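Local coordinates for protein peptidoglycan glycosyltransferase (Atopobium parvulum, PDB 4OVD) that belongs to the penicillin-binding proteins, pairing an extended region of the dimerisation-domain family with a domain of the transpeptidase family, at residues A[255-260]-A[435-441]; A[485-490]-A[514-520]; A[519-525]-A[557-561]. All coordinates share one frame; numbering follows the deposited sequence.

Interaction 1. Residues A[255-260]-A[435-441]; sequences PRTGEI and VTPHFMV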
loop_
_atom_site.group_PDB
_atom_site.type_symbol
_atom_site.label_atom_id
_atom_site.label_comp_id
_atom_site.label_asym_id
_atom_site.label_seq_id
_atom_site.Cartn_x
_atom_site.Cartn_y
_atom_site.Cartn_z
ATOM N N PRO A 255 2.606 -11.011 -0.485
ATOM C CA PRO A 255 1.901 -10.867 -1.724
ATOM C C PRO A 255 1.073 -12.094 -2.118
ATOM O O PRO A 255 0.240 -11.989 -3.004
ATOM C CB PRO A 255 3.018 -10.607 -2.743
ATOM C CG PRO A 255 4.204 -11.222 -2.150
ATOM C CD PRO A 255 4.061 -11.077 -0.675
ATOM N N ARG A 256 1.256 -13.227 -1.474
ATOM C CA ARG A 256 0.448 -14.391 -1.817
ATOM C C ARG A 256 -0.778 -14.563 -0.917
ATOM O O ARG A 256 -1.795 -14.983 -1.371
ATOM C CB ARG A 256 1.244 -15.665 -1.720
ATOM C CG ARG A 256 0.405 -16.894 -2.058
ATOM C CD ARG A 256 1.225 -18.167 -1.945
ATOM N NE ARG A 256 1.635 -18.425 -0.553
ATOM C CZ ARG A 256 0.897 -19.037 0.388
ATOM N NH1 ARG A 256 -0.355 -19.470 0.155
ATOM N NH2 ARG A 256 1.415 -19.196 1.601
ATOM N N THR A 257 -0.669 -14.336 0.367
ATOM C CA THR A 257 -1.828 -14.476 1.236
ATOM C C THR A 257 -2.548 -13.138 1.510
ATOM O O THR A 257 -3.674 -13.115 1.999
ATOM C CB THR A 257 -1.371 -14.917 2.594
ATOM O OG1 THR A 257 -0.533 -13.902 3.099
ATOM C CG2 THR A 257 -0.610 -16.265 2.566
ATOM N N GLY A 258 -1.869 -12.026 1.257
ATOM C CA GLY A 258 -2.394 -10.708 1.525
ATOM C C GLY A 258 -2.180 -10.226 2.947
ATOM O O GLY A 258 -2.456 -9.072 3.239
ATOM N N GLU A 259 -1.627 -11.056 3.825
ATOM C CA GLU A 259 -1.413 -10.675 5.245
ATOM C C GLU A 259 -0.407 -9.562 5.369
ATOM O O GLU A 259 0.590 -9.586 4.658
ATOM C CB GLU A 259 -0.913 -11.875 6.057
ATOM C CG GLU A 259 -1.972 -12.958 6.201
ATOM C CD GLU A 259 -1.466 -14.259 6.881
ATOM O OE1 GLU A 259 -0.239 -14.366 7.181
ATOM O OE2 GLU A 259 -2.314 -15.179 7.116
ATOM N N ILE A 260 -0.692 -8.577 6.238
ATOM C CA ILE A 260 0.187 -7.419 6.472
ATOM C C ILE A 260 1.066 -7.622 7.689
ATOM O O ILE A 260 0.581 -7.785 8.858
ATOM C CB ILE A 260 -0.635 -6.160 6.589
ATOM C CG1 ILE A 260 -1.353 -5.890 5.247
ATOM C CG2 ILE A 260 0.257 -4.945 6.929
ATOM C CD1 ILE A 260 -2.553 -4.950 5.384
ATOM N N VAL A 435 -4.495 -10.144 -4.359
ATOM C CA VAL A 435 -5.045 -10.550 -3.088
ATOM C C VAL A 435 -5.577 -9.361 -2.355
ATOM O O VAL A 435 -5.390 -8.273 -2.792
ATOM C CB VAL A 435 -3.975 -11.254 -2.223
ATOM C CG1 VAL A 435 -3.386 -12.463 -2.959
ATOM C CG2 VAL A 435 -2.878 -10.301 -1.831
ATOM N N THR A 436 -6.230 -9.588 -1.231
ATOM C CA THR A 436 -6.820 -8.536 -0.456
ATOM C C THR A 436 -5.871 -8.277 0.689
ATOM O O THR A 436 -5.673 -9.178 1.461
ATOM C CB THR A 436 -8.126 -8.974 0.173
ATOM O OG1 THR A 436 -9.092 -9.254 -0.845
ATOM C CG2 THR A 436 -8.637 -7.860 1.063
ATOM N N PRO A 437 -5.276 -7.070 0.790
ATOM C CA PRO A 437 -4.378 -6.829 1.948
ATOM C C PRO A 437 -5.236 -6.824 3.236
ATOM O O PRO A 437 -6.355 -6.373 3.214
ATOM C CB PRO A 437 -3.694 -5.472 1.647
ATOM C CG PRO A 437 -4.042 -5.159 0.231
ATOM C CD PRO A 437 -5.338 -5.901 -0.100
ATOM N N HIS A 438 -4.731 -7.324 4.336
ATOM C CA HIS A 438 -5.543 -7.423 5.514
ATOM C C HIS A 438 -4.757 -7.747 6.734
ATOM O O HIS A 438 -3.686 -8.223 6.646
ATOM C CB HIS A 438 -6.625 -8.456 5.323
ATOM C CG HIS A 438 -6.101 -9.839 5.142
ATOM N ND1 HIS A 438 -5.841 -10.377 3.910
ATOM C CD2 HIS A 438 -5.788 -10.790 6.038
ATOM C CE1 HIS A 438 -5.383 -11.596 4.055
ATOM N NE2 HIS A 438 -5.348 -11.873 5.338
ATOM N N PHE A 439 -5.337 -7.472 7.879
ATOM C CA PHE A 439 -4.674 -7.610 9.142
ATOM C C PHE A 439 -5.130 -8.810 9.943
ATOM O O PHE A 439 -4.365 -9.375 10.644
ATOM C CB PHE A 439 -4.905 -6.379 9.990
ATOM C CG PHE A 439 -4.296 -5.142 9.444
ATOM C CD1 PHE A 439 -2.974 -4.910 9.583
ATOM C CD2 PHE A 439 -5.062 -4.209 8.800
ATOM C CE1 PHE A 439 -2.405 -3.781 9.091
ATOM C CE2 PHE A 439 -4.508 -3.062 8.311
ATOM C CZ PHE A 439 -3.172 -2.851 8.457
HETATM N N MSE A 440 -6.398 -9.152 9.864
HETATM C CA MSE A 440 -6.937 -10.213 10.671
HETATM C C MSE A 440 -6.801 -11.539 10.029
HETATM O O MSE A 440 -7.301 -11.761 8.946
HETATM C CB MSE A 440 -8.406 -10.051 10.968
HETATM C CG MSE A 440 -8.897 -11.202 11.818
HETATM SE SE MSE A 440 -10.714 -10.800 12.410
ATOM N N VAL A 441 -6.137 -12.427 10.729
ATOM C CA VAL A 441 -5.971 -13.805 10.328
ATOM C C VAL A 441 -7.045 -14.715 10.903
ATOM O O VAL A 441 -7.578 -15.536 10.204
ATOM C CB VAL A 441 -4.621 -14.339 10.787
ATOM C CG1 VAL A 441 -4.429 -15.751 10.293
ATOM C CG2 VAL A 441 -3.517 -13.474 10.266
#
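His438 is gripped at both ends of its backbone by the turn 255-260, giving a single beta bridge with Glu259. Its N donates to Gly258 O at 3.1 Å, and its O accepts from Ile260 N at 3.0 Å. Within the turn, Thr257 OG1 accepts from Glu259 N at 3.1 Å. The imidazole folds back over its own chain: with chi1 at 64°, CG sits between the backbone N and the carbonyl carbon, and ND1 reaches Thr436 O at 2.7 Å, close to the ring plane. That bond fixes the ring so that one face takes Glu259 CA in a CH-pi contact, while Thr257 O meets its edge, 3.1 Å from His438 CE1. Trp450 stacks on the same imidazole. Beyond it, Ile260 crosses Phe439, laying CD1 over one face of the ring, with Ile260 CG2 3.6 Å from Phe439 CE1. On the other flank, Val435 CG2 rests 3.4 Å from Gly258 CA, a glycine with a positive phi whose CA also lies close to Thr436 O. The loop 255-260, which connects strands 248-253 and 260-266, thus contains an ST turn and is bridged to the chain entering strand 440-443, joining the five-stranded antiparallel sheet to the sheet that contains strand 440-443.

Interaction 2. Residues A[485-490]-A[514-520]; sequences YTVAGK and FCGIVNP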
loop_
_atom_site.group_PDB
_atom_site.type_symbol
_atom_site.label_atom_id
_atom_site.label_comp_id
_atom_site.label_asym_id
_atom_site.label_seq_id
_atom_site.Cartn_x
_atom_site.Cartn_y
_atom_site.Cartn_z
ATOM N N TYR A 485 19.788 -11.017 -2.192
ATOM C CA TYR A 485 18.392 -11.244 -2.542
ATOM C C TYR A 485 18.061 -10.731 -3.910
ATOM O O TYR A 485 18.782 -9.961 -4.472
ATOM C CB TYR A 485 17.504 -10.506 -1.539
ATOM C CG TYR A 485 17.607 -11.002 -0.108
ATOM C CD1 TYR A 485 18.574 -10.523 0.767
ATOM C CD2 TYR A 485 16.696 -11.926 0.373
ATOM C CE1 TYR A 485 18.636 -10.990 2.072
ATOM C CE2 TYR A 485 16.744 -12.380 1.648
ATOM C CZ TYR A 485 17.718 -11.921 2.490
ATOM O OH TYR A 485 17.706 -12.412 3.746
ATOM N N THR A 486 16.946 -11.152 -4.460
ATOM C CA THR A 486 16.489 -10.618 -5.749
ATOM C C THR A 486 15.413 -9.637 -5.396
ATOM O O THR A 486 14.636 -9.930 -4.550
ATOM C CB THR A 486 15.873 -11.694 -6.651
ATOM O OG1 THR A 486 16.880 -12.616 -7.037
ATOM C CG2 THR A 486 15.299 -11.061 -7.887
ATOM N N VAL A 487 15.447 -8.443 -5.956
ATOM C CA VAL A 487 14.435 -7.397 -5.697
ATOM C C VAL A 487 13.914 -6.919 -7.033
ATOM O O VAL A 487 14.684 -6.545 -7.906
ATOM C CB VAL A 487 15.034 -6.223 -4.914
ATOM C CG1 VAL A 487 14.053 -5.051 -4.731
ATOM C CG2 VAL A 487 15.530 -6.726 -3.594
ATOM N N ALA A 488 12.605 -7.045 -7.224
ATOM C CA ALA A 488 11.956 -6.541 -8.409
ATOM C C ALA A 488 11.148 -5.335 -7.873
ATOM O O ALA A 488 10.426 -5.467 -6.902
ATOM C CB ALA A 488 11.021 -7.579 -8.949
ATOM N N GLY A 489 11.320 -4.165 -8.434
ATOM C CA GLY A 489 10.581 -3.064 -7.940
ATOM C C GLY A 489 10.485 -1.889 -8.877
ATOM O O GLY A 489 10.965 -1.933 -9.996
ATOM N N LYS A 490 9.886 -0.809 -8.369
ATOM C CA LYS A 490 9.689 0.376 -9.142
ATOM C C LYS A 490 9.632 1.627 -8.240
ATOM O O LYS A 490 8.991 1.588 -7.198
ATOM C CB LYS A 490 8.360 0.275 -9.904
ATOM C CG LYS A 490 8.125 1.485 -10.777
ATOM C CD LYS A 490 9.010 1.497 -12.010
ATOM C CE LYS A 490 8.737 2.676 -12.955
ATOM N NZ LYS A 490 9.308 3.894 -12.343
ATOM N N PHE A 514 8.632 3.875 -3.354
ATOM C CA PHE A 514 9.253 2.736 -3.891
ATOM C C PHE A 514 8.401 1.514 -3.476
ATOM O O PHE A 514 8.072 1.392 -2.304
ATOM C CB PHE A 514 10.682 2.516 -3.403
ATOM C CG PHE A 514 11.317 1.334 -4.058
ATOM C CD1 PHE A 514 11.823 1.453 -5.304
ATOM C CD2 PHE A 514 11.330 0.100 -3.458
ATOM C CE1 PHE A 514 12.415 0.330 -5.926
ATOM C CE2 PHE A 514 11.929 -1.032 -4.051
ATOM C CZ PHE A 514 12.465 -0.887 -5.275
ATOM N N CYS A 515 8.110 0.617 -4.417
ATOM C CA CYS A 515 7.389 -0.597 -4.087
ATOM C C CYS A 515 8.241 -1.741 -4.634
ATOM O O CYS A 515 8.554 -1.741 -5.836
ATOM C CB CYS A 515 5.998 -0.650 -4.708
ATOM S SG CYS A 515 5.018 -2.029 -3.946
ATOM N N GLY A 516 8.634 -2.678 -3.777
ATOM C CA GLY A 516 9.488 -3.813 -4.195
ATOM C C GLY A 516 9.084 -5.158 -3.640
ATOM O O GLY A 516 8.463 -5.245 -2.606
ATOM N N ILE A 517 9.455 -6.205 -4.355
ATOM C CA ILE A 517 9.111 -7.564 -4.039
ATOM C C ILE A 517 10.448 -8.242 -3.820
ATOM O O ILE A 517 11.335 -8.148 -4.667
ATOM C CB ILE A 517 8.396 -8.191 -5.259
ATOM C CG1 ILE A 517 7.141 -7.391 -5.610
ATOM C CG2 ILE A 517 8.030 -9.636 -4.979
ATOM C CD1 ILE A 517 6.579 -7.536 -7.028
ATOM N N VAL A 518 10.614 -8.891 -2.680
ATOM C CA VAL A 518 11.866 -9.558 -2.349
ATOM C C VAL A 518 11.704 -11.053 -2.706
ATOM O O VAL A 518 10.673 -11.625 -2.397
ATOM C CB VAL A 518 12.202 -9.394 -0.849
ATOM C CG1 VAL A 518 13.578 -9.943 -0.551
ATOM C CG2 VAL A 518 12.156 -7.937 -0.430
ATOM N N ASN A 519 12.707 -11.643 -3.381
ATOM C CA ASN A 519 12.714 -13.039 -3.810
ATOM C C ASN A 519 11.345 -13.397 -4.264
ATOM O O ASN A 519 10.609 -14.162 -3.588
ATOM C CB ASN A 519 13.184 -13.943 -2.687
ATOM C CG ASN A 519 14.642 -13.705 -2.344
ATOM O OD1 ASN A 519 15.324 -12.942 -3.011
ATOM N ND2 ASN A 519 15.137 -14.376 -1.301
ATOM N N PRO A 520 10.956 -12.795 -5.395
ATOM C CA PRO A 520 9.647 -12.944 -5.989
ATOM C C PRO A 520 9.224 -14.400 -6.224
ATOM O O PRO A 520 8.033 -14.688 -6.151
ATOM C CB PRO A 520 9.791 -12.194 -7.301
ATOM C CG PRO A 520 10.908 -11.231 -7.045
ATOM C CD PRO A 520 11.860 -12.046 -6.291
#
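Thr486 is clasped on both sides of its peptide backbone by Asn519. Thr486 N gives a nearly straight bond of 2.8 Å to Asn519 OD1, meeting the amide almost head-on at the oxygen, and Thr486 O takes a second bond of 2.8 Å from Asn519 N. With chi1 at -67° the Asn519 amide turns back to the neighbouring chain, and its ND2 lies at the edge of the Tyr485 ring, 3.4 Å from CD2, the two planes being 27° apart. From this clamp the strands run antiparallel: Ala488 pairs with Ile517 and Lys490 with Cys515 through two hydrogen bonds each, the shortest being Ile517 N to Ala488 O at 2.8 Å. Between these pairs Gly489 and Gly516 approach to 4.0 Å between their CA atoms. The Phe514 ring lies by the two glycines, its CZ 3.9 Å from Gly489 CA, and Phe546 of helix 542-556 meets it edge-to-face. Ala488 and Ile517, on the opposite face of the sheet from Val487 and Val518, pack on helix 458-474. Lys490, whose NZ bonds Ser351 OG, matches the start of the Lys-Thr-Gly motif that lines the active site in penicillin-binding proteins, and Ser351 is probably the serine of their Ser-X-Asn motif.

Interaction 3. Residues A[519-525]-A[557-561]; sequences NPSESDL and LNIQP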
loop_
_atom_site.group_PDB
_atom_site.type_symbol
_atom_site.label_atom_id
_atom_site.label_comp_id
_atom_site.label_asym_id
_atom_site.label_seq_id
_atom_site.Cartn_x
_atom_site.Cartn_y
_atom_site.Cartn_z
ATOM N N ASN A 519 12.707 -11.643 -3.381
ATOM C CA ASN A 519 12.714 -13.039 -3.810
ATOM C C ASN A 519 11.345 -13.397 -4.264
ATOM O O ASN A 519 10.609 -14.162 -3.588
ATOM C CB ASN A 519 13.184 -13.943 -2.687
ATOM C CG ASN A 519 14.642 -13.705 -2.344
ATOM O OD1 ASN A 519 15.324 -12.942 -3.011
ATOM N ND2 ASN A 519 15.137 -14.376 -1.301
ATOM N N PRO A 520 10.956 -12.795 -5.395
ATOM C CA PRO A 520 9.647 -12.944 -5.989
ATOM C C PRO A 520 9.224 -14.400 -6.224
ATOM O O PRO A 520 8.033 -14.688 -6.151
ATOM C CB PRO A 520 9.791 -12.194 -7.301
ATOM C CG PRO A 520 10.908 -11.231 -7.045
ATOM C CD PRO A 520 11.860 -12.046 -6.291
ATOM N N SER A 521 10.192 -15.296 -6.458
ATOM C CA SER A 521 9.906 -16.705 -6.631
ATOM C C SER A 521 9.501 -17.369 -5.305
ATOM O O SER A 521 9.019 -18.472 -5.324
ATOM C CB SER A 521 11.122 -17.423 -7.260
ATOM O OG SER A 521 12.320 -17.304 -6.464
ATOM N N GLU A 522 9.717 -16.726 -4.157
ATOM C CA GLU A 522 9.317 -17.292 -2.839
ATOM C C GLU A 522 7.937 -16.829 -2.357
ATOM O O GLU A 522 7.410 -17.413 -1.429
ATOM C CB GLU A 522 10.377 -17.021 -1.754
ATOM C CG GLU A 522 11.732 -17.672 -2.071
ATOM C CD GLU A 522 12.766 -17.589 -0.936
ATOM O OE1 GLU A 522 12.411 -17.196 0.206
ATOM O OE2 GLU A 522 13.948 -17.958 -1.183
ATOM N N SER A 523 7.407 -15.743 -2.927
ATOM C CA SER A 523 6.060 -15.249 -2.659
ATOM C C SER A 523 5.821 -14.920 -1.192
ATOM O O SER A 523 4.748 -15.154 -0.659
ATOM C CB SER A 523 5.006 -16.275 -3.146
ATOM O OG SER A 523 5.183 -16.583 -4.529
ATOM N N ASP A 524 6.827 -14.373 -0.539
ATOM C CA ASP A 524 6.685 -14.095 0.852
ATOM C C ASP A 524 6.787 -12.643 1.241
ATOM O O ASP A 524 6.363 -12.325 2.338
ATOM C CB ASP A 524 7.749 -14.895 1.631
ATOM C CG ASP A 524 7.477 -16.422 1.640
ATOM O OD1 ASP A 524 6.329 -16.808 1.908
ATOM O OD2 ASP A 524 8.423 -17.214 1.438
ATOM N N LEU A 525 7.313 -11.761 0.391
ATOM C CA LEU A 525 7.485 -10.364 0.849
ATOM C C LEU A 525 7.512 -9.225 -0.172
ATOM O O LEU A 525 8.313 -9.228 -1.127
ATOM C CB LEU A 525 8.800 -10.298 1.639
ATOM C CG LEU A 525 9.192 -8.929 2.207
ATOM C CD1 LEU A 525 8.263 -8.463 3.323
ATOM C CD2 LEU A 525 10.574 -9.054 2.795
ATOM N N LEU A 557 11.690 -12.596 9.096
ATOM C CA LEU A 557 10.812 -13.653 8.628
ATOM C C LEU A 557 11.599 -14.864 8.122
ATOM O O LEU A 557 12.820 -14.980 8.349
ATOM C CB LEU A 557 9.872 -13.102 7.562
ATOM C CG LEU A 557 9.026 -11.888 7.959
ATOM C CD1 LEU A 557 8.273 -11.374 6.750
ATOM C CD2 LEU A 557 8.066 -12.194 9.091
ATOM N N ASN A 558 10.915 -15.769 7.428
ATOM C CA ASN A 558 11.587 -17.000 6.924
ATOM C C ASN A 558 12.800 -16.761 6.010
ATOM O O ASN A 558 13.809 -17.411 6.133
ATOM C CB ASN A 558 10.616 -17.864 6.068
ATOM C CG ASN A 558 9.284 -18.169 6.749
ATOM O OD1 ASN A 558 8.284 -18.390 6.064
ATOM N ND2 ASN A 558 9.253 -18.170 8.079
ATOM N N ILE A 559 12.652 -15.752 5.155
ATOM C CA ILE A 559 13.521 -15.400 4.000
ATOM C C ILE A 559 15.012 -15.223 4.325
ATOM O O ILE A 559 15.454 -14.164 4.763
ATOM C CB ILE A 559 12.871 -14.217 3.251
ATOM C CG1 ILE A 559 11.346 -14.291 3.363
ATOM C CG2 ILE A 559 13.304 -14.190 1.791
ATOM C CD1 ILE A 559 10.757 -15.637 2.968
ATOM N N GLN A 560 15.784 -16.222 3.903
ATOM C CA GLN A 560 17.235 -16.312 4.150
ATOM C C GLN A 560 18.283 -15.721 3.193
ATOM O O GLN A 560 19.216 -15.057 3.636
ATOM C CB GLN A 560 17.632 -17.809 4.246
ATOM C CG GLN A 560 16.736 -18.727 5.077
ATOM C CD GLN A 560 15.397 -19.054 4.408
ATOM O OE1 GLN A 560 15.094 -18.575 3.306
ATOM N NE2 GLN A 560 14.581 -19.859 5.087
ATOM N N PRO A 561 18.140 -15.964 1.884
ATOM C CA PRO A 561 19.245 -15.582 0.992
ATOM C C PRO A 561 20.048 -14.353 1.423
ATOM O O PRO A 561 21.004 -14.501 2.187
ATOM C CB PRO A 561 18.561 -15.439 -0.379
ATOM C CG PRO A 561 17.420 -16.417 -0.282
ATOM C CD PRO A 561 16.902 -16.233 1.128
#
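The turn of a beta hairpin meets the carboxy-terminal tail here, with Ile559 pushed between the side chains of Asn519, Glu522 and Asp524. The turn, which links strands 510-518 and 525-532, is tightened by a backbone bond from Glu522 N to Asn519 O of 2.8 Å, and no hydrogen bond crosses to the tail. Both branches of Ile559 lie near Glu522 OE1, which is 3.5 Å from CG2 and 3.6 Å from CD1. CD1 also presses against Asp524, 3.2 Å from OD2 and 3.4 Å from CB, whereas CG2 lies by Asn519 ND2 as well. The Asp524 carboxylate also stands close to its own turn, with OD2 3.0 Å from Glu522 O; as both atoms are acceptors, this may raise the affinity of the acid for a proton. Pro561 lies at the exposed end of the contact. Its CG comes within 3.2 Å of Asn519 ND2, an amide whose rotation is already set by the bond that its oxygen accepts from Thr486. Glu522, pointing toward Pro561, brings OE2 to the same ring from a neighbouring direction. Deeper down, Leu525 CD1 and Leu557 CD1 touch loosely at 4.5 Å. Leu525 also packs on Ala553, and Ile559 on Ala554, so the tail folds back from the end of helix 542-556 across the hairpin that this helix covers.

Interactions 1 and 2 are buried and rest on backbone pairing, whereas interaction 3 is partly exposed, without cross-contact hydrogen bonds, and works by packing aliphatic groups against polar ends. Interaction 2 is regular sheet within the five-stranded layer; interaction 1 is a lone bridge that ties a turn of this layer to the chain just before strand 440-443. Interactions 2 and 3 share Asn519 and Pro520, and Tyr485 OH probably bonds Ile559 O, so the loop leading into the edge strand and the tail meet at one corner. Interaction 1 touches interaction 3 through Pro255 CD, packed 3.5 Å from Leu525 N. Interactions 1 and 2 remain apart, their nearest atoms about 5 Å from each other.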